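Local coordinates for PbSGBP-B lipoprotein (PDB 6D2Y), which probably binds polysaccharide at the bacterial cell surface as a lipoprotein of a polysaccharide utilization locus, and carries a bound magnesium ion, at residues A[33-44]-A[64-75]; A[77-86]-A[96-104]. One frame throughout, in Å; residues are numbered along the deposited sequence.

Contact 1 of 2, residues A[33-44]-A[64-75]; sequences LASGTPTVYYIR and ICLVGDNLKSIK
Y42 tucks CG between its backbone N and carbonyl carbon (chi1 59°), laying the phenol ring over the isopropyl group of V67. V67 CB stands 3.9 Å from the Y42 ring centroid, close to the ring normal, a CH-pi contact over the face, while CG1 comes nearest to CZ. V67 CG2 is shared: the extended R44 side chain crosses V67 at about a right angle and brings the guanidinium face to it, NH1 lying 3.6 Å from CG2.

Strands 42-44 and 64-69 pair antiparallel, with R44 and C65 a hydrogen-bonded pair; Y41 and Y42 both face V67, a classic beta bulge. V67 O accepts from Y42 N at 3.2 Å and from Y41 N in a short, bent bond (139° at the hydrogen). The Y41 ring takes G68 CA over the centre of its face, 4.2 Å from the centroid. On the face carrying I43 and L66, their CD1 atoms meet 3.9 Å apart. Near the start of 33-44, G36 O accepts from S73 OG at 2.9 Å from above the carbonyl plane, and P38 CB rests 3.6 Å from I74 CG1.

Strands 39-45 and 63-69 share one sheet of a beta sandwich; V40, I43 and L66 touch M112 and M114 of strand 111-116 and Y124 and F126 of strand 121-129 in the other, and strand 95-99 flanks 63-69 on its other edge.

Contact 2 of 2, residues A[77-86]-A[96-104]; sequences ILFNDQAAVL and LIVSVPNEI
A single water joins the segments: it donates to S99 O at 2.6 Å and accepts from V85 N at 3.1 Å, giving each backbone atom a polar partner where no direct hydrogen bond spans the contact. The arrangement is that of two facing sheets in a beta sandwich. The axes of strands 77-79 and 96-99 stay 9.7 Å apart at their closest, with N-to-C directions 44° apart, and the segments meet mainly through apolar side chains. The first of these strands leads into a two-residue beta hairpin, its type II' turn running from F79 to Q82 and closed by reciprocal backbone bonds.

F79 projects between V98, V100 and P101. V100 CG1 sits over one face of its ring, 4.3 Å from the centroid and offset toward the rim, in a CH-pi contact; V98 CG1 approaches the ring edge, and P101 CD comes to 3.5 Å from F79 CD1. Toward the start of both strands, I77 CD1 and L96 CD2 meet tip to tip. With CG2 anti to its backbone N, V98 directs that methyl to A84 CB, 3.6 Å away, and L86 CD1 also packs against CG2.

At the turn, Q82 lays CB against the P101 ring, and its bent chain carries OE1 beside E103 CB. Its amide is steadied from within the hairpin, NE2 donating to D81 OD1 at 2.9 Å from 64° above the carboxylate plane.

How the contacts relate
From the N terminus, the chain passes through 33-44, makes an excursion of 19 residues that includes strand 57-59, and returns antiparallel along strand 63-69, where contact 1 closes the loop. The turn at 70-73 then takes it across to strand 74-79 of the five-stranded sheet, and the connection after 82-83 brings it back to strand 95-99 of the three-stranded one; contact 2 closes that loop where 96-104 meets 77-86. The two loops lie in series and neither overlap nor cross. Strand 63-69 gains a second neighbour, with probable hydrogen bonds L66 N to L96 O and I64 N to V98 O. Contact 1 pairs strands largely within one sheet, whereas contact 2 bridges both.

Contact 1 of 2, residues A[33-44]-A[64-75]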
loop_
_atom_site.group_PDB
_atom_site.type_symbol
_atom_site.label_atom_id
_atom_site.label_comp_id
_atom_site.label_asym_id
_atom_site.label_seq_id
_atom_site.Cartn_x
_atom_site.Cartn_y
_atom_site.Cartn_z
ATOM N N LEU A 33 -19.627 28.492 40.177
ATOM C CA LEU A 33 -20.687 29.406 40.563
ATOM C C LEU A 33 -21.771 28.676 41.350
ATOM O O LEU A 33 -22.003 28.968 42.525
ATOM C CB LEU A 33 -21.293 30.084 39.329
ATOM C CG LEU A 33 -20.723 31.440 38.903
ATOM C CD1 LEU A 33 -19.203 31.481 39.018
ATOM C CD2 LEU A 33 -21.165 31.789 37.489
ATOM N N ALA A 34 -22.426 27.713 40.706
ATOM C CA ALA A 34 -23.525 27.003 41.342
ATOM C C ALA A 34 -23.006 26.067 42.434
ATOM O O ALA A 34 -21.799 25.912 42.648
ATOM C CB ALA A 34 -24.327 26.215 40.304
ATOM N N SER A 35 -23.950 25.442 43.136
ATOM C CA SER A 35 -23.646 24.508 44.209
ATOM C C SER A 35 -24.481 23.247 44.034
ATOM O O SER A 35 -25.553 23.263 43.424
ATOM C CB SER A 35 -23.912 25.125 45.589
ATOM O OG SER A 35 -25.232 25.633 45.677
ATOM N N GLY A 36 -23.974 22.150 44.583
ATOM C CA GLY A 36 -24.613 20.853 44.474
ATOM C C GLY A 36 -23.795 19.900 43.619
ATOM O O GLY A 36 -22.751 20.246 43.065
ATOM N N THR A 37 -24.303 18.671 43.522
ATOM C CA THR A 37 -23.636 17.628 42.758
ATOM C C THR A 37 -24.241 17.551 41.368
ATOM O O THR A 37 -25.454 17.320 41.244
ATOM C CB THR A 37 -23.757 16.281 43.459
ATOM O OG1 THR A 37 -23.483 16.441 44.856
ATOM C CG2 THR A 37 -22.772 15.286 42.866
ATOM N N PRO A 38 -23.456 17.728 40.309
ATOM C CA PRO A 38 -24.031 17.710 38.959
ATOM C C PRO A 38 -24.453 16.308 38.545
ATOM O O PRO A 38 -23.777 15.320 38.840
ATOM C CB PRO A 38 -22.888 18.232 38.083
ATOM C CG PRO A 38 -21.649 17.879 38.839
ATOM C CD PRO A 38 -22.008 18.000 40.296
ATOM N N THR A 39 -25.589 16.237 37.858
ATOM C CA THR A 39 -26.115 14.999 37.307
ATOM C C THR A 39 -26.337 15.168 35.808
ATOM O O THR A 39 -26.495 16.284 35.309
ATOM C CB THR A 39 -27.432 14.596 37.987
ATOM O OG1 THR A 39 -28.487 15.459 37.541
ATOM C CG2 THR A 39 -27.309 14.702 39.501
ATOM N N VAL A 40 -26.339 14.047 35.087
ATOM C CA VAL A 40 -26.591 14.036 33.649
ATOM C C VAL A 40 -27.680 13.020 33.356
ATOM O O VAL A 40 -27.499 11.821 33.599
ATOM C CB VAL A 40 -25.330 13.713 32.833
ATOM C CG1 VAL A 40 -25.711 13.324 31.411
ATOM C CG2 VAL A 40 -24.428 14.908 32.798
ATOM N N TYR A 41 -28.800 13.494 32.816
ATOM C CA TYR A 41 -29.884 12.589 32.461
ATOM C C TYR A 41 -29.605 11.895 31.133
ATOM O O TYR A 41 -29.847 10.691 30.997
ATOM C CB TYR A 41 -31.209 13.353 32.410
ATOM C CG TYR A 41 -31.561 14.090 33.690
ATOM C CD1 TYR A 41 -32.535 15.078 33.694
ATOM C CD2 TYR A 41 -30.933 13.786 34.896
ATOM C CE1 TYR A 41 -32.864 15.752 34.854
ATOM C CE2 TYR A 41 -31.256 14.456 36.061
ATOM C CZ TYR A 41 -32.223 15.437 36.033
ATOM O OH TYR A 41 -32.551 16.104 37.190
ATOM N N TYR A 42 -29.086 12.633 30.155
ATOM C CA TYR A 42 -28.666 12.060 28.882
ATOM C C TYR A 42 -27.827 13.095 28.145
ATOM O O TYR A 42 -27.707 14.247 28.574
ATOM C CB TYR A 42 -29.861 11.608 28.034
ATOM C CG TYR A 42 -30.855 12.694 27.685
ATOM C CD1 TYR A 42 -30.679 13.490 26.559
ATOM C CD2 TYR A 42 -31.981 12.909 28.469
ATOM C CE1 TYR A 42 -31.591 14.478 26.233
ATOM C CE2 TYR A 42 -32.898 13.895 28.149
ATOM C CZ TYR A 42 -32.698 14.676 27.032
ATOM O OH TYR A 42 -33.608 15.659 26.711
ATOM N N ILE A 43 -27.241 12.664 27.030
ATOM C CA ILE A 43 -26.420 13.513 26.177
ATOM C C ILE A 43 -27.018 13.506 24.779
ATOM O O ILE A 43 -27.267 12.437 24.210
ATOM C CB ILE A 43 -24.955 13.042 26.141
ATOM C CG1 ILE A 43 -24.405 12.902 27.561
ATOM C CG2 ILE A 43 -24.108 13.998 25.307
ATOM C CD1 ILE A 43 -22.903 12.993 27.637
ATOM N N ARG A 44 -27.242 14.693 24.228
ATOM C CA ARG A 44 -27.828 14.873 22.911
ATOM C C ARG A 44 -26.884 15.672 22.020
ATOM O O ARG A 44 -26.001 16.383 22.517
ATOM C CB ARG A 44 -29.185 15.586 23.014
ATOM C CG ARG A 44 -29.092 17.102 23.084
ATOM C CD ARG A 44 -30.434 17.731 23.428
ATOM N NE ARG A 44 -30.307 19.158 23.713
ATOM C CZ ARG A 44 -31.091 19.826 24.553
ATOM N NH1 ARG A 44 -32.066 19.198 25.195
ATOM N NH2 ARG A 44 -30.900 21.126 24.750
ATOM N N ILE A 64 -21.121 18.063 21.796
ATOM C CA ILE A 64 -22.258 17.398 22.414
ATOM C C ILE A 64 -22.868 18.331 23.452
ATOM O O ILE A 64 -22.253 19.307 23.887
ATOM C CB ILE A 64 -21.863 16.053 23.057
ATOM C CG1 ILE A 64 -20.866 16.281 24.196
ATOM C CG2 ILE A 64 -21.281 15.114 22.014
ATOM C CD1 ILE A 64 -20.441 15.011 24.897
ATOM N N CYS A 65 -24.100 18.016 23.850
ATOM C CA CYS A 65 -24.833 18.816 24.824
ATOM C C CYS A 65 -25.314 17.918 25.953
ATOM O O CYS A 65 -26.063 16.965 25.716
ATOM C CB CYS A 65 -26.018 19.537 24.178
ATOM S SG CYS A 65 -26.999 20.493 25.354
ATOM N N LEU A 66 -24.891 18.231 27.174
ATOM C CA LEU A 66 -25.314 17.486 28.350
ATOM C C LEU A 66 -26.687 17.961 28.804
ATOM O O LEU A 66 -27.000 19.153 28.746
ATOM C CB LEU A 66 -24.304 17.658 29.485
ATOM C CG LEU A 66 -23.031 16.801 29.520
ATOM C CD1 LEU A 66 -22.294 16.778 28.194
ATOM C CD2 LEU A 66 -22.108 17.309 30.608
ATOM N N VAL A 67 -27.511 17.021 29.257
ATOM C CA VAL A 67 -28.854 17.327 29.738
ATOM C C VAL A 67 -28.956 16.769 31.153
ATOM O O VAL A 67 -29.177 15.569 31.345
ATOM C CB VAL A 67 -29.949 16.763 28.827
ATOM C CG1 VAL A 67 -31.317 16.930 29.472
ATOM C CG2 VAL A 67 -29.913 17.463 27.478
ATOM N N GLY A 68 -28.781 17.638 32.143
ATOM C CA GLY A 68 -28.854 17.265 33.541
ATOM C C GLY A 68 -29.234 18.465 34.381
ATOM O O GLY A 68 -29.768 19.435 33.842
ATOM N N ASP A 69 -29.000 18.415 35.691
ATOM C CA ASP A 69 -29.275 19.544 36.573
ATOM C C ASP A 69 -28.031 19.880 37.389
ATOM O O ASP A 69 -27.126 19.056 37.549
ATOM C CB ASP A 69 -30.461 19.278 37.530
ATOM C CG ASP A 69 -31.781 19.013 36.800
ATOM O OD1 ASP A 69 -32.826 18.974 37.481
ATOM O OD2 ASP A 69 -31.796 18.830 35.566
ATOM N N ASN A 70 -28.007 21.113 37.908
ATOM C CA ASN A 70 -26.857 21.656 38.642
ATOM C C ASN A 70 -25.572 21.526 37.833
ATOM O O ASN A 70 -24.494 21.274 38.373
ATOM C CB ASN A 70 -26.703 20.997 40.014
ATOM C CG ASN A 70 -27.885 21.258 40.918
ATOM O OD1 ASN A 70 -28.647 22.198 40.703
ATOM N ND2 ASN A 70 -28.035 20.435 41.950
ATOM N N LEU A 71 -25.689 21.731 36.520
ATOM C CA LEU A 71 -24.546 21.565 35.633
ATOM C C LEU A 71 -23.516 22.675 35.791
ATOM O O LEU A 71 -22.381 22.520 35.328
ATOM C CB LEU A 71 -25.021 21.489 34.180
ATOM C CG LEU A 71 -25.766 20.209 33.796
ATOM C CD1 LEU A 71 -25.933 20.113 32.288
ATOM C CD2 LEU A 71 -25.045 18.983 34.337
ATOM N N LYS A 72 -23.869 23.785 36.432
ATOM C CA LYS A 72 -22.889 24.841 36.645
ATOM C C LYS A 72 -22.032 24.609 37.884
ATOM O O LYS A 72 -21.176 25.446 38.191
ATOM C CB LYS A 72 -23.595 26.197 36.711
ATOM C CG LYS A 72 -24.113 26.648 35.351
ATOM C CD LYS A 72 -25.257 27.643 35.460
ATOM C CE LYS A 72 -24.753 29.043 35.763
ATOM N NZ LYS A 72 -24.715 29.319 37.224
ATOM N N SER A 73 -22.237 23.498 38.593
ATOM C CA SER A 73 -21.278 23.035 39.588
ATOM C C SER A 73 -20.063 22.372 38.957
ATOM O O SER A 73 -19.090 22.087 39.664
ATOM C CB SER A 73 -21.946 22.054 40.553
ATOM O OG SER A 73 -22.526 22.733 41.653
ATOM N N ILE A 74 -20.102 22.122 37.652
ATOM C CA ILE A 74 -18.999 21.494 36.935
ATOM C C ILE A 74 -17.919 22.536 36.682
ATOM O O ILE A 74 -18.151 23.523 35.977
ATOM C CB ILE A 74 -19.486 20.890 35.613
ATOM C CG1 ILE A 74 -20.667 19.959 35.866
ATOM C CG2 ILE A 74 -18.348 20.156 34.921
ATOM C CD1 ILE A 74 -21.431 19.635 34.625
ATOM N N LYS A 75 -16.734 22.313 37.243
ATOM C CA LYS A 75 -15.599 23.183 36.960
ATOM C C LYS A 75 -14.749 22.656 35.813
ATOM O O LYS A 75 -14.276 23.440 34.983
ATOM C CB LYS A 75 -14.741 23.357 38.216
ATOM C CG LYS A 75 -15.290 24.394 39.175
ATOM C CD LYS A 75 -15.953 25.531 38.413
ATOM C CE LYS A 75 -16.803 26.390 39.324
ATOM N NZ LYS A 75 -18.170 26.522 38.757
#

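Contact 2 of 2, residues A[77-86]-A[96-104]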
loop_
_atom_site.group_PDB
_atom_site.type_symbol
_atom_site.label_atom_id
_atom_site.label_comp_id
_atom_site.label_asym_id
_atom_site.label_seq_id
_atom_site.Cartn_x
_atom_site.Cartn_y
_atom_site.Cartn_z
ATOM N N ILE A 77 -14.161 19.132 32.932
ATOM C CA ILE A 77 -14.619 17.894 32.316
ATOM C C ILE A 77 -13.426 17.244 31.633
ATOM O O ILE A 77 -12.724 17.896 30.852
ATOM C CB ILE A 77 -15.748 18.146 31.295
ATOM C CG1 ILE A 77 -17.040 18.565 31.999
ATOM C CG2 ILE A 77 -15.989 16.913 30.444
ATOM C CD1 ILE A 77 -18.220 18.762 31.061
ATOM N N LEU A 78 -13.194 15.968 31.918
ATOM C CA LEU A 78 -12.214 15.178 31.187
ATOM C C LEU A 78 -12.907 14.021 30.491
ATOM O O LEU A 78 -13.677 13.288 31.118
ATOM C CB LEU A 78 -11.129 14.632 32.103
ATOM C CG LEU A 78 -10.165 15.672 32.646
ATOM C CD1 LEU A 78 -10.633 15.989 34.048
ATOM C CD2 LEU A 78 -8.719 15.132 32.647
ATOM N N PHE A 79 -12.627 13.866 29.202
ATOM C CA PHE A 79 -12.967 12.663 28.456
ATOM C C PHE A 79 -11.766 11.728 28.528
ATOM O O PHE A 79 -10.712 12.021 27.951
ATOM C CB PHE A 79 -13.310 13.018 27.014
ATOM C CG PHE A 79 -14.624 13.718 26.860
ATOM C CD1 PHE A 79 -14.721 15.093 27.012
ATOM C CD2 PHE A 79 -15.766 13.000 26.559
ATOM C CE1 PHE A 79 -15.939 15.737 26.864
ATOM C CE2 PHE A 79 -16.983 13.636 26.409
ATOM C CZ PHE A 79 -17.070 15.005 26.562
ATOM N N ASN A 80 -11.920 10.612 29.245
ATOM C CA ASN A 80 -10.813 9.701 29.558
ATOM C C ASN A 80 -9.755 10.516 30.289
ATOM O O ASN A 80 -10.057 11.048 31.371
ATOM C CB ASN A 80 -10.347 8.998 28.282
ATOM C CG ASN A 80 -11.466 8.264 27.584
ATOM O OD1 ASN A 80 -11.954 7.234 28.064
ATOM N ND2 ASN A 80 -11.873 8.783 26.434
ATOM N N ASP A 81 -8.544 10.661 29.757
ATOM C CA ASP A 81 -7.504 11.466 30.380
ATOM C C ASP A 81 -7.305 12.802 29.676
ATOM O O ASP A 81 -6.319 13.496 29.944
ATOM C CB ASP A 81 -6.187 10.688 30.412
ATOM C CG ASP A 81 -5.790 10.154 29.043
ATOM O OD1 ASP A 81 -6.488 10.458 28.054
ATOM O OD2 ASP A 81 -4.781 9.425 28.957
ATOM N N GLN A 82 -8.212 13.174 28.779
ATOM C CA GLN A 82 -8.094 14.398 28.000
ATOM C C GLN A 82 -9.033 15.450 28.575
ATOM O O GLN A 82 -10.246 15.231 28.648
ATOM C CB GLN A 82 -8.413 14.136 26.529
ATOM C CG GLN A 82 -7.531 13.076 25.891
ATOM C CD GLN A 82 -6.058 13.430 25.954
ATOM O OE1 GLN A 82 -5.656 14.533 25.581
ATOM N NE2 GLN A 82 -5.245 12.496 26.433
ATOM N N ALA A 83 -8.471 16.586 28.974
ATOM C CA ALA A 83 -9.271 17.667 29.527
ATOM C C ALA A 83 -9.981 18.425 28.413
ATOM O O ALA A 83 -9.393 18.721 27.368
ATOM C CB ALA A 83 -8.396 18.625 30.336
ATOM N N ALA A 84 -11.253 18.728 28.639
ATOM C CA ALA A 84 -12.030 19.521 27.703
ATOM C C ALA A 84 -11.970 20.996 28.083
ATOM O O ALA A 84 -11.587 21.364 29.197
ATOM C CB ALA A 84 -13.483 19.046 27.669
ATOM N N VAL A 85 -12.355 21.845 27.135
ATOM C CA VAL A 85 -12.393 23.288 27.333
ATOM C C VAL A 85 -13.845 23.701 27.529
ATOM O O VAL A 85 -14.687 23.484 26.648
ATOM C CB VAL A 85 -11.759 24.035 26.150
ATOM C CG1 VAL A 85 -11.858 25.538 26.358
ATOM C CG2 VAL A 85 -10.309 23.608 25.971
ATOM N N LEU A 86 -14.140 24.301 28.678
ATOM C CA LEU A 86 -15.493 24.711 29.032
ATOM C C LEU A 86 -15.642 26.208 28.789
ATOM O O LEU A 86 -14.874 27.008 29.331
ATOM C CB LEU A 86 -15.801 24.383 30.492
ATOM C CG LEU A 86 -16.425 23.032 30.851
ATOM C CD1 LEU A 86 -15.770 21.887 30.090
ATOM C CD2 LEU A 86 -16.322 22.802 32.354
ATOM N N LEU A 96 -25.245 21.798 29.294
ATOM C CA LEU A 96 -23.836 22.123 29.120
ATOM C C LEU A 96 -23.405 21.607 27.757
ATOM O O LEU A 96 -23.594 20.424 27.451
ATOM C CB LEU A 96 -22.971 21.510 30.231
ATOM C CG LEU A 96 -21.478 21.862 30.295
ATOM C CD1 LEU A 96 -20.966 21.684 31.710
ATOM C CD2 LEU A 96 -20.637 21.027 29.343
ATOM N N ILE A 97 -22.827 22.490 26.946
ATOM C CA ILE A 97 -22.368 22.157 25.603
ATOM C C ILE A 97 -20.846 22.197 25.609
ATOM O O ILE A 97 -20.244 23.241 25.890
ATOM C CB ILE A 97 -22.960 23.106 24.550
ATOM C CG1 ILE A 97 -24.482 22.966 24.514
ATOM C CG2 ILE A 97 -22.367 22.823 23.174
ATOM C CD1 ILE A 97 -25.169 23.947 23.584
ATOM N N VAL A 98 -20.227 21.053 25.323
ATOM C CA VAL A 98 -18.778 20.906 25.317
ATOM C C VAL A 98 -18.387 20.033 24.131
ATOM O O VAL A 98 -19.144 19.160 23.699
ATOM C CB VAL A 98 -18.266 20.305 26.649
ATOM C CG1 VAL A 98 -18.792 18.887 26.849
ATOM C CG2 VAL A 98 -16.743 20.334 26.723
ATOM N N SER A 99 -17.200 20.285 23.593
ATOM C CA SER A 99 -16.670 19.505 22.483
ATOM C C SER A 99 -15.636 18.511 22.993
ATOM O O SER A 99 -14.813 18.839 23.856
ATOM C CB SER A 99 -16.051 20.410 21.417
ATOM O OG SER A 99 -16.798 21.606 21.273
ATOM N N VAL A 100 -15.685 17.297 22.459
ATOM C CA VAL A 100 -14.730 16.253 22.848
ATOM C C VAL A 100 -13.332 16.668 22.400
ATOM O O VAL A 100 -13.166 17.130 21.257
ATOM C CB VAL A 100 -15.130 14.912 22.233
ATOM C CG1 VAL A 100 -14.272 13.784 22.787
ATOM C CG2 VAL A 100 -16.605 14.629 22.489
ATOM N N PRO A 101 -12.313 16.544 23.251
ATOM C CA PRO A 101 -10.955 16.912 22.837
ATOM C C PRO A 101 -10.499 16.112 21.626
ATOM O O PRO A 101 -11.005 15.027 21.330
ATOM C CB PRO A 101 -10.106 16.586 24.072
ATOM C CG PRO A 101 -11.060 16.672 25.212
ATOM C CD PRO A 101 -12.375 16.178 24.678
ATOM N N ASN A 102 -9.515 16.671 20.916
ATOM C CA ASN A 102 -9.059 16.070 19.668
ATOM C C ASN A 102 -8.047 14.955 19.892
ATOM O O ASN A 102 -7.920 14.063 19.045
ATOM C CB ASN A 102 -8.450 17.142 18.759
ATOM C CG ASN A 102 -8.451 16.740 17.289
ATOM O OD1 ASN A 102 -8.141 17.543 16.407
ATOM N ND2 ASN A 102 -8.818 15.492 17.020
ATOM N N GLU A 103 -7.328 14.976 21.010
ATOM C CA GLU A 103 -6.222 14.050 21.205
ATOM C C GLU A 103 -6.718 12.651 21.550
ATOM O O GLU A 103 -7.727 12.482 22.242
ATOM C CB GLU A 103 -5.291 14.561 22.303
ATOM C CG GLU A 103 -4.496 15.789 21.900
ATOM C CD GLU A 103 -3.745 15.589 20.597
ATOM O OE1 GLU A 103 -3.124 14.518 20.423
ATOM O OE2 GLU A 103 -3.782 16.501 19.746
ATOM N N ILE A 104 -6.000 11.651 21.058
ATOM C CA ILE A 104 -6.310 10.253 21.376
ATOM C C ILE A 104 -5.977 9.992 22.843
ATOM O O ILE A 104 -4.881 10.359 23.300
ATOM C CB ILE A 104 -5.522 9.315 20.458
ATOM C CG1 ILE A 104 -6.220 9.174 19.104
ATOM C CG2 ILE A 104 -5.338 7.947 21.109
ATOM C CD1 ILE A 104 -5.265 9.048 17.942
HETATM O O HOH W 1 -13.009 20.644 24.351
#